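Local atomic coordinates of laccase (Uncultured bacterium, PDB entry 4F7K), a protein that probably uses copper to oxidise phenol-like substrates while reducing oxygen to water, as expected of an extracellular bacterial laccase of the multicopper oxidase family. Residues 118-123 with 132-137; 186-191 with 199-204; 292-297 with 396-401. One frame throughout, in Å; residues are numbered along the deposited sequence.

From the N terminus, interaction 1 comes first, closing an eight-residue connection between strands 116-122 and 131-140, which belong to different sheets and probably to successive cupredoxin domains. Interaction 2 follows, with seven residues between its segments 186-191 and 199-204, which lie on strands 183-190 and 197-202, again in different sheets. Interaction 3, with 98 residues between 292-297 and 396-401, joins strand 290-295 to strand 395-402. The three run in series, so none encloses or crosses another. Interactions 1 and 2 share a sheet, where I135 probably hydrogen-bonds through its backbone to R187 and I189; their centres lie 12 Å apart. Interaction 3 stands apart, its nearest atoms about 10 Å from interaction 2.

Interaction 1. Residues 118-123 with 132-137; sequences PLIVEE and DLIIMI
I134 and I120 reach toward each other tip to tip, the end methyl CD1 of I134 lying 3.7 Å from CG1 of I120. The same methyl lies 3.8 Å from I120 CD1, so it faces the outer part of that side chain and not one atom alone. P118 meets I134 differently: the two side chains cross at about a right angle, with P118 CB 4.0 Å from I134 CG2. The first torsion of I134 (chi1 -70°) sets CG1 beside the backbone N and CG2 anti to it; CG2 thus meets the proline, while CD1 meets I120 and also comes within 4.1 Å of P118 CB. The axes of strands 118-122 and 132-137 run 9.6 Å apart at 147°, too far for backbone pairing, and the strands belong to separate sheets. This geometry is consistent with packing between the first two cupredoxin domains of a multicopper oxidase. With I134 cut back to an alanine, the gap opened beside P118 would probably leave the end of I120 without its apolar mate. Further along, M136 crosses P118 at about a right angle; its CG lies beside the backbone N (chi1 -71°) and its chi2 is extended, which brings SD to 3.9 Å from P118 CD. At the other end, D132 forms a salt bridge with R187, over which I120 also packs.

Interaction 2. Residues 186-191 with 199-204; sequences LRLINV and VELEGV
L201 meets both L186 and L188 through its two branches, and its side chain can be traced outward atom by atom. CB lies 4.0 Å from V204 CG2, a contact made inside its own segment: V204 lies beside L201 across G203, whose phi is positive (82°). CG of L201, one bond further out, is 4.7 Å from L186 CD1. There the side chain forks. CD2 comes to 4.0 Å from L186 CD1, and the two leucines slide past each other in opposite directions, their contact made by these two end methyls. CD1 of L201 faces the other way along the strand, 4.3 Å from L188 CD2 and 4.2 Å from V199 CG1. The first torsion of L201, chi1 -97°, is away from a staggered position, and with it the fork is spread between the two leucines of 186-191. L188 CD2 completes the set by lying 4.2 Å from V199 CG1, so this one methyl is shared by two residues of the facing segment. All these contacts are apolar and all four main residues are buried. The CA atoms of L186 and L201 are 10.1 Å apart, a separation that fits sheets packed face to face. The segments indeed sit in two sheets, strand 183-190 in a mixed one and strand 197-202 in an antiparallel one, consistent with the sandwich of a cupredoxin domain. The chain has no helix here, and strands supply the rest of the surroundings: L188 packs on I135 of strand 131-140, L201 on I235 of strand 232-239, and both on F247 of strand 245-249.

Interaction 3. Residues 292-297 with 396-401; sequences VSLTLT and WLLHCH
L398 is the first residue along 396-401 to meet 292-297, through its CD2, which lies 3.7 Å from L294 CD2. The two leucines reach toward each other tip to tip. Each has CG anti to its own backbone nitrogen (chi1 -178° for L398, -173° for L294), which extends both side chains into the space between the strands. The next residue, H399, turns its side chain to the other face of the strand. C400 then returns to the near face and makes the tightest approach of the contact: its CB is 3.5 Å from L296 CD2, closer than usual van der Waals distance for two carbons. The sulfur follows at 3.8 Å from the same methyl, with SG beside the backbone N (chi1 -54°). L294 CD2 stands farther from SG, at 4.5 Å, so the sulfur has a leucine methyl from each of two residues near it. L296 and C400 both also pack on I353 of strand 351-355. H401 again points away, and its NE2 hydrogen-bonds to OD1 of D194. Strand 290-295 is an edge strand of one sheet and strand 395-402 lies within another, so leucines from one layer cover the cysteine of the other, as in a cupredoxin sandwich. The His-Cys-His order of 399-401 matches the multicopper oxidase motif in which the cysteine typically binds the type 1 copper and the flanking histidines bind the trinuclear cluster.

Interaction 1. Residues 118-123 with 132-137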
loop_
_atom_site.group_PDB
_atom_site.type_symbol
_atom_site.label_atom_id
_atom_site.label_comp_id
_atom_site.label_asym_id
_atom_site.label_seq_id
_atom_site.Cartn_x
_atom_site.Cartn_y
_atom_site.Cartn_z
ATOM N N PRO A 118 -8.010 2.193 1.930
ATOM C CA PRO A 118 -7.179 1.840 3.044
ATOM C C PRO A 118 -7.866 0.880 4.007
ATOM O O PRO A 118 -9.098 0.900 4.193
ATOM C CB PRO A 118 -6.925 3.184 3.710
ATOM C CG PRO A 118 -8.186 3.954 3.443
ATOM C CD PRO A 118 -8.719 3.476 2.149
ATOM N N LEU A 119 -7.044 0.021 4.592
ATOM C CA LEU A 119 -7.474 -0.922 5.602
ATOM C C LEU A 119 -6.565 -0.736 6.820
ATOM O O LEU A 119 -5.373 -1.009 6.752
ATOM C CB LEU A 119 -7.397 -2.365 5.066
ATOM C CG LEU A 119 -7.981 -3.474 5.967
ATOM C CD1 LEU A 119 -8.525 -4.616 5.151
ATOM C CD2 LEU A 119 -6.984 -3.998 7.002
ATOM N N ILE A 120 -7.158 -0.267 7.920
ATOM C CA ILE A 120 -6.454 -0.007 9.145
ATOM C C ILE A 120 -6.769 -1.076 10.207
ATOM O O ILE A 120 -7.928 -1.289 10.584
ATOM C CB ILE A 120 -6.734 1.423 9.670
ATOM C CG1 ILE A 120 -6.492 2.481 8.573
ATOM C CG2 ILE A 120 -5.858 1.720 10.872
ATOM C CD1 ILE A 120 -5.056 2.513 8.000
ATOM N N VAL A 121 -5.730 -1.778 10.646
ATOM C CA VAL A 121 -5.839 -2.689 11.793
ATOM C C VAL A 121 -5.226 -2.011 13.023
ATOM O O VAL A 121 -4.047 -1.728 13.045
ATOM C CB VAL A 121 -5.123 -4.016 11.544
ATOM C CG1 VAL A 121 -5.420 -4.994 12.696
ATOM C CG2 VAL A 121 -5.529 -4.632 10.211
ATOM N N GLU A 122 -6.055 -1.725 14.024
ATOM C CA GLU A 122 -5.667 -0.904 15.163
ATOM C C GLU A 122 -4.873 -1.694 16.198
ATOM O O GLU A 122 -5.138 -2.879 16.385
ATOM C CB GLU A 122 -6.907 -0.375 15.855
ATOM C CG GLU A 122 -7.849 0.428 14.968
ATOM C CD GLU A 122 -9.075 0.820 15.753
ATOM O OE1 GLU A 122 -8.955 0.899 17.007
ATOM O OE2 GLU A 122 -10.146 1.022 15.148
ATOM N N GLU A 123 -3.908 -1.039 16.857
ATOM C CA GLU A 123 -3.200 -1.638 17.981
ATOM C C GLU A 123 -4.214 -1.697 19.126
ATOM O O GLU A 123 -5.089 -0.832 19.201
ATOM C CB GLU A 123 -2.004 -0.780 18.419
ATOM C CG GLU A 123 -0.863 -0.650 17.425
ATOM C CD GLU A 123 -1.090 0.451 16.364
ATOM O OE1 GLU A 123 -1.683 1.514 16.701
ATOM O OE2 GLU A 123 -0.653 0.246 15.200
ATOM N N ASP A 132 -4.932 11.019 13.480
ATOM C CA ASP A 132 -4.472 9.847 12.786
ATOM C C ASP A 132 -5.006 9.962 11.361
ATOM O O ASP A 132 -6.181 9.695 11.114
ATOM C CB ASP A 132 -5.010 8.604 13.511
ATOM C CG ASP A 132 -4.527 7.291 12.900
ATOM O OD1 ASP A 132 -4.103 7.254 11.699
ATOM O OD2 ASP A 132 -4.599 6.273 13.636
ATOM N N LEU A 133 -4.123 10.357 10.437
ATOM C CA LEU A 133 -4.501 10.668 9.047
ATOM C C LEU A 133 -3.882 9.687 8.061
ATOM O O LEU A 133 -2.761 9.209 8.269
ATOM C CB LEU A 133 -4.097 12.104 8.663
ATOM C CG LEU A 133 -4.469 13.170 9.709
ATOM C CD1 LEU A 133 -3.730 14.504 9.518
ATOM C CD2 LEU A 133 -5.993 13.385 9.816
ATOM N N ILE A 134 -4.627 9.387 6.996
ATOM C CA ILE A 134 -4.171 8.468 5.966
ATOM C C ILE A 134 -3.838 9.285 4.726
ATOM O O ILE A 134 -4.643 10.103 4.304
ATOM C CB ILE A 134 -5.277 7.428 5.665
ATOM C CG1 ILE A 134 -5.448 6.463 6.855
ATOM C CG2 ILE A 134 -5.026 6.689 4.341
ATOM C CD1 ILE A 134 -6.809 5.754 6.901
ATOM N N ILE A 135 -2.665 9.048 4.139
ATOM C CA ILE A 135 -2.195 9.827 3.013
ATOM C C ILE A 135 -1.950 8.893 1.847
ATOM O O ILE A 135 -0.923 8.172 1.816
ATOM C CB ILE A 135 -0.833 10.549 3.303
ATOM C CG1 ILE A 135 -0.742 11.043 4.757
ATOM C CG2 ILE A 135 -0.561 11.633 2.249
ATOM C CD1 ILE A 135 -1.774 12.011 5.151
ATOM N N MET A 136 -2.859 8.949 0.874
ATOM C CA MET A 136 -2.787 8.111 -0.305
ATOM C C MET A 136 -2.244 8.945 -1.462
ATOM O O MET A 136 -2.843 9.978 -1.881
ATOM C CB MET A 136 -4.156 7.468 -0.616
ATOM C CG MET A 136 -4.554 6.369 0.402
ATOM S SD MET A 136 -6.369 6.057 0.492
ATOM C CE MET A 136 -7.008 7.541 1.313
ATOM N N ILE A 137 -1.087 8.537 -1.951
ATOM C CA ILE A 137 -0.451 9.280 -3.021
ATOM C C ILE A 137 -0.643 8.523 -4.325
ATOM O O ILE A 137 -0.397 7.324 -4.396
ATOM C CB ILE A 137 1.044 9.545 -2.724
ATOM C CG1 ILE A 137 1.185 10.238 -1.359
ATOM C CG2 ILE A 137 1.681 10.387 -3.829
ATOM C CD1 ILE A 137 2.649 10.464 -0.881
#

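Interaction 2. Residues 186-191 with 199-204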
loop_
_atom_site.group_PDB
_atom_site.type_symbol
_atom_site.label_atom_id
_atom_site.label_comp_id
_atom_site.label_asym_id
_atom_site.label_seq_id
_atom_site.Cartn_x
_atom_site.Cartn_y
_atom_site.Cartn_z
ATOM N N LEU A 186 0.789 9.932 10.611
ATOM C CA LEU A 186 0.629 10.044 9.188
ATOM C C LEU A 186 0.930 8.691 8.521
ATOM O O LEU A 186 2.076 8.234 8.528
ATOM C CB LEU A 186 1.562 11.150 8.636
ATOM C CG LEU A 186 1.364 12.569 9.203
ATOM C CD1 LEU A 186 2.487 13.470 8.773
ATOM C CD2 LEU A 186 0.035 13.175 8.773
ATOM N N ARG A 187 -0.122 8.074 7.980
ATOM C CA ARG A 187 -0.093 6.764 7.303
ATOM C C ARG A 187 0.011 6.914 5.789
ATOM O O ARG A 187 -1.003 7.136 5.097
ATOM C CB ARG A 187 -1.341 5.959 7.679
ATOM C CG ARG A 187 -1.456 5.685 9.217
ATOM C CD ARG A 187 -2.719 4.929 9.472
ATOM N NE ARG A 187 -3.097 4.835 10.881
ATOM C CZ ARG A 187 -3.013 3.717 11.616
ATOM N NH1 ARG A 187 -2.508 2.602 11.093
ATOM N NH2 ARG A 187 -3.423 3.727 12.889
ATOM N N LEU A 188 1.246 6.821 5.288
ATOM C CA LEU A 188 1.515 7.137 3.908
ATOM C C LEU A 188 1.377 5.871 3.122
ATOM O O LEU A 188 1.926 4.834 3.489
ATOM C CB LEU A 188 2.940 7.690 3.701
ATOM C CG LEU A 188 3.250 9.166 3.985
ATOM C CD1 LEU A 188 2.793 9.669 5.343
ATOM C CD2 LEU A 188 4.770 9.390 3.819
ATOM N N ILE A 189 0.652 5.972 2.023
ATOM C CA ILE A 189 0.481 4.843 1.166
ATOM C C ILE A 189 0.692 5.287 -0.263
ATOM O O ILE A 189 -0.001 6.216 -0.714
ATOM C CB ILE A 189 -0.936 4.240 1.265
ATOM C CG1 ILE A 189 -1.318 3.975 2.728
ATOM C CG2 ILE A 189 -0.987 2.976 0.420
ATOM C CD1 ILE A 189 -2.791 3.527 2.953
ATOM N N ASN A 190 1.617 4.627 -0.965
ATOM C CA ASN A 190 1.784 4.863 -2.402
ATOM C C ASN A 190 0.800 3.960 -3.137
ATOM O O ASN A 190 1.020 2.731 -3.187
ATOM C CB ASN A 190 3.232 4.611 -2.891
ATOM C CG ASN A 190 3.392 4.860 -4.422
ATOM O OD1 ASN A 190 2.398 5.066 -5.124
ATOM N ND2 ASN A 190 4.636 4.845 -4.934
ATOM N N VAL A 191 -0.312 4.541 -3.621
ATOM C CA VAL A 191 -1.358 3.747 -4.269
ATOM C C VAL A 191 -1.240 3.806 -5.797
ATOM O O VAL A 191 -2.040 3.207 -6.499
ATOM C CB VAL A 191 -2.794 4.145 -3.822
ATOM C CG1 VAL A 191 -2.932 4.009 -2.295
ATOM C CG2 VAL A 191 -3.162 5.604 -4.289
ATOM N N VAL A 199 9.175 10.997 -1.001
ATOM C CA VAL A 199 8.266 11.882 -0.298
ATOM C C VAL A 199 8.993 12.625 0.810
ATOM O O VAL A 199 9.429 12.010 1.786
ATOM C CB VAL A 199 7.070 11.147 0.322
ATOM C CG1 VAL A 199 6.094 12.167 0.912
ATOM C CG2 VAL A 199 6.362 10.255 -0.734
ATOM N N GLU A 200 9.082 13.942 0.660
ATOM C CA GLU A 200 9.622 14.810 1.715
ATOM C C GLU A 200 8.493 15.413 2.547
ATOM O O GLU A 200 7.532 15.986 2.004
ATOM C CB GLU A 200 10.470 15.918 1.119
ATOM C CG GLU A 200 11.803 15.454 0.601
ATOM C CD GLU A 200 12.674 14.756 1.667
ATOM O OE1 GLU A 200 12.617 15.137 2.864
ATOM O OE2 GLU A 200 13.429 13.821 1.299
ATOM N N LEU A 201 8.589 15.252 3.862
ATOM C CA LEU A 201 7.637 15.899 4.762
ATOM C C LEU A 201 8.097 17.272 5.131
ATOM O O LEU A 201 9.255 17.456 5.455
ATOM C CB LEU A 201 7.450 15.099 6.028
ATOM C CG LEU A 201 6.241 14.192 6.041
ATOM C CD1 LEU A 201 6.304 13.222 4.930
ATOM C CD2 LEU A 201 6.259 13.473 7.351
ATOM N N GLU A 202 7.195 18.245 5.100
ATOM C CA GLU A 202 7.513 19.591 5.610
ATOM C C GLU A 202 6.562 20.027 6.710
ATOM O O GLU A 202 5.417 19.587 6.743
ATOM C CB GLU A 202 7.527 20.602 4.474
ATOM C CG GLU A 202 8.664 20.334 3.491
ATOM C CD GLU A 202 8.742 21.338 2.385
ATOM O OE1 GLU A 202 7.964 22.320 2.385
ATOM O OE2 GLU A 202 9.598 21.139 1.505
ATOM N N GLY A 203 7.067 20.856 7.635
ATOM C CA GLY A 203 6.259 21.423 8.728
ATOM C C GLY A 203 6.049 20.523 9.928
ATOM O O GLY A 203 5.299 20.860 10.832
ATOM N N VAL A 204 6.701 19.369 9.937
ATOM C CA VAL A 204 6.570 18.444 11.048
ATOM C C VAL A 204 7.924 17.883 11.408
ATOM O O VAL A 204 8.849 17.898 10.590
ATOM C CB VAL A 204 5.621 17.234 10.762
ATOM C CG1 VAL A 204 4.197 17.689 10.550
ATOM C CG2 VAL A 204 6.132 16.409 9.595
#

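Interaction 3. Residues 292-297 with 396-401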
loop_
_atom_site.group_PDB
_atom_site.type_symbol
_atom_site.label_atom_id
_atom_site.label_comp_id
_atom_site.label_asym_id
_atom_site.label_seq_id
_atom_site.Cartn_x
_atom_site.Cartn_y
_atom_site.Cartn_z
ATOM N N VAL A 292 16.266 -19.805 -4.177
ATOM C CA VAL A 292 15.458 -19.793 -5.381
ATOM C C VAL A 292 15.854 -18.515 -6.105
ATOM O O VAL A 292 16.125 -17.488 -5.477
ATOM C CB VAL A 292 13.934 -19.741 -5.061
ATOM C CG1 VAL A 292 13.110 -19.766 -6.331
ATOM C CG2 VAL A 292 13.513 -20.881 -4.165
ATOM N N SER A 293 15.912 -18.573 -7.425
ATOM C CA SER A 293 16.168 -17.366 -8.176
ATOM C C SER A 293 15.041 -17.119 -9.173
ATOM O O SER A 293 14.494 -18.060 -9.769
ATOM C CB SER A 293 17.518 -17.432 -8.872
ATOM O OG SER A 293 17.379 -18.074 -10.117
ATOM N N LEU A 294 14.698 -15.844 -9.326
ATOM C CA LEU A 294 13.645 -15.407 -10.236
ATOM C C LEU A 294 14.089 -14.181 -11.047
ATOM O O LEU A 294 14.391 -13.126 -10.499
ATOM C CB LEU A 294 12.366 -15.118 -9.449
ATOM C CG LEU A 294 11.083 -14.799 -10.219
ATOM C CD1 LEU A 294 10.815 -15.818 -11.346
ATOM C CD2 LEU A 294 9.920 -14.749 -9.257
ATOM N N THR A 295 14.156 -14.338 -12.361
ATOM C CA THR A 295 14.567 -13.233 -13.211
ATOM C C THR A 295 13.378 -12.658 -13.947
ATOM O O THR A 295 12.516 -13.387 -14.443
ATOM C CB THR A 295 15.612 -13.624 -14.255
ATOM O OG1 THR A 295 14.960 -13.841 -15.511
ATOM C CG2 THR A 295 16.373 -14.859 -13.830
ATOM N N LEU A 296 13.361 -11.334 -14.026
ATOM C CA LEU A 296 12.277 -10.608 -14.650
ATOM C C LEU A 296 12.368 -10.704 -16.176
ATOM O O LEU A 296 13.462 -10.622 -16.777
ATOM C CB LEU A 296 12.206 -9.177 -14.088
ATOM C CG LEU A 296 11.826 -9.337 -12.589
ATOM C CD1 LEU A 296 11.959 -8.141 -11.670
ATOM C CD2 LEU A 296 10.460 -9.945 -12.460
ATOM N N THR A 297 11.197 -10.933 -16.778
ATOM C CA THR A 297 11.055 -11.227 -18.206
ATOM C C THR A 297 11.196 -9.992 -19.114
ATOM O O THR A 297 11.988 -10.000 -20.070
ATOM C CB THR A 297 9.716 -11.944 -18.462
ATOM N N TRP A 396 -0.031 -18.864 -3.304
ATOM C CA TRP A 396 0.258 -17.457 -3.114
ATOM C C TRP A 396 0.970 -16.805 -4.291
ATOM O O TRP A 396 2.160 -17.029 -4.524
ATOM C CB TRP A 396 1.096 -17.244 -1.865
ATOM C CG TRP A 396 0.476 -17.831 -0.675
ATOM C CD1 TRP A 396 0.785 -19.021 -0.101
ATOM C CD2 TRP A 396 -0.577 -17.264 0.118
ATOM N NE1 TRP A 396 0.013 -19.230 1.008
ATOM C CE2 TRP A 396 -0.833 -18.173 1.175
ATOM C CE3 TRP A 396 -1.313 -16.073 0.052
ATOM C CZ2 TRP A 396 -1.803 -17.944 2.148
ATOM C CZ3 TRP A 396 -2.296 -15.838 1.037
ATOM C CH2 TRP A 396 -2.516 -16.770 2.078
ATOM N N LEU A 397 0.233 -15.956 -4.993
ATOM C CA LEU A 397 0.790 -15.122 -6.043
ATOM C C LEU A 397 2.068 -14.417 -5.614
ATOM O O LEU A 397 2.141 -13.845 -4.539
ATOM C CB LEU A 397 -0.259 -14.084 -6.472
ATOM C CG LEU A 397 -0.020 -13.240 -7.728
ATOM C CD1 LEU A 397 -0.081 -14.084 -8.990
ATOM C CD2 LEU A 397 -1.084 -12.145 -7.800
ATOM N N LEU A 398 3.080 -14.497 -6.464
ATOM C CA LEU A 398 4.218 -13.592 -6.415
ATOM C C LEU A 398 4.085 -12.705 -7.668
ATOM O O LEU A 398 4.154 -13.162 -8.811
ATOM C CB LEU A 398 5.543 -14.342 -6.361
ATOM C CG LEU A 398 6.892 -13.628 -6.270
ATOM C CD1 LEU A 398 6.990 -12.662 -5.114
ATOM C CD2 LEU A 398 7.991 -14.675 -6.115
ATOM N N HIS A 399 3.827 -11.433 -7.432
ATOM C CA HIS A 399 3.420 -10.553 -8.508
ATOM C C HIS A 399 4.557 -9.608 -8.819
ATOM O O HIS A 399 4.956 -8.848 -7.961
ATOM C CB HIS A 399 2.141 -9.798 -8.117
ATOM C CG HIS A 399 1.614 -8.898 -9.190
ATOM N ND1 HIS A 399 1.842 -9.122 -10.533
ATOM C CD2 HIS A 399 0.855 -7.779 -9.121
ATOM C CE1 HIS A 399 1.259 -8.176 -11.244
ATOM N NE2 HIS A 399 0.653 -7.347 -10.411
ATOM N N CYS A 400 5.092 -9.698 -10.042
ATOM C CA CYS A 400 6.131 -8.782 -10.484
ATOM C C CYS A 400 5.566 -7.886 -11.566
ATOM O O CYS A 400 5.157 -8.366 -12.630
ATOM C CB CYS A 400 7.352 -9.547 -10.987
ATOM S SG CYS A 400 7.965 -10.732 -9.726
ATOM N N HIS A 401 5.504 -6.594 -11.287
ATOM C CA HIS A 401 4.929 -5.646 -12.247
ATOM C C HIS A 401 6.011 -4.733 -12.789
ATOM O O HIS A 401 6.661 -4.022 -12.019
ATOM C CB HIS A 401 3.821 -4.803 -11.604
ATOM C CG HIS A 401 3.260 -3.740 -12.503
ATOM N ND1 HIS A 401 2.436 -4.024 -13.573
ATOM C CD2 HIS A 401 3.378 -2.390 -12.472
ATOM C CE1 HIS A 401 2.081 -2.896 -14.165
ATOM N NE2 HIS A 401 2.643 -1.890 -13.519
#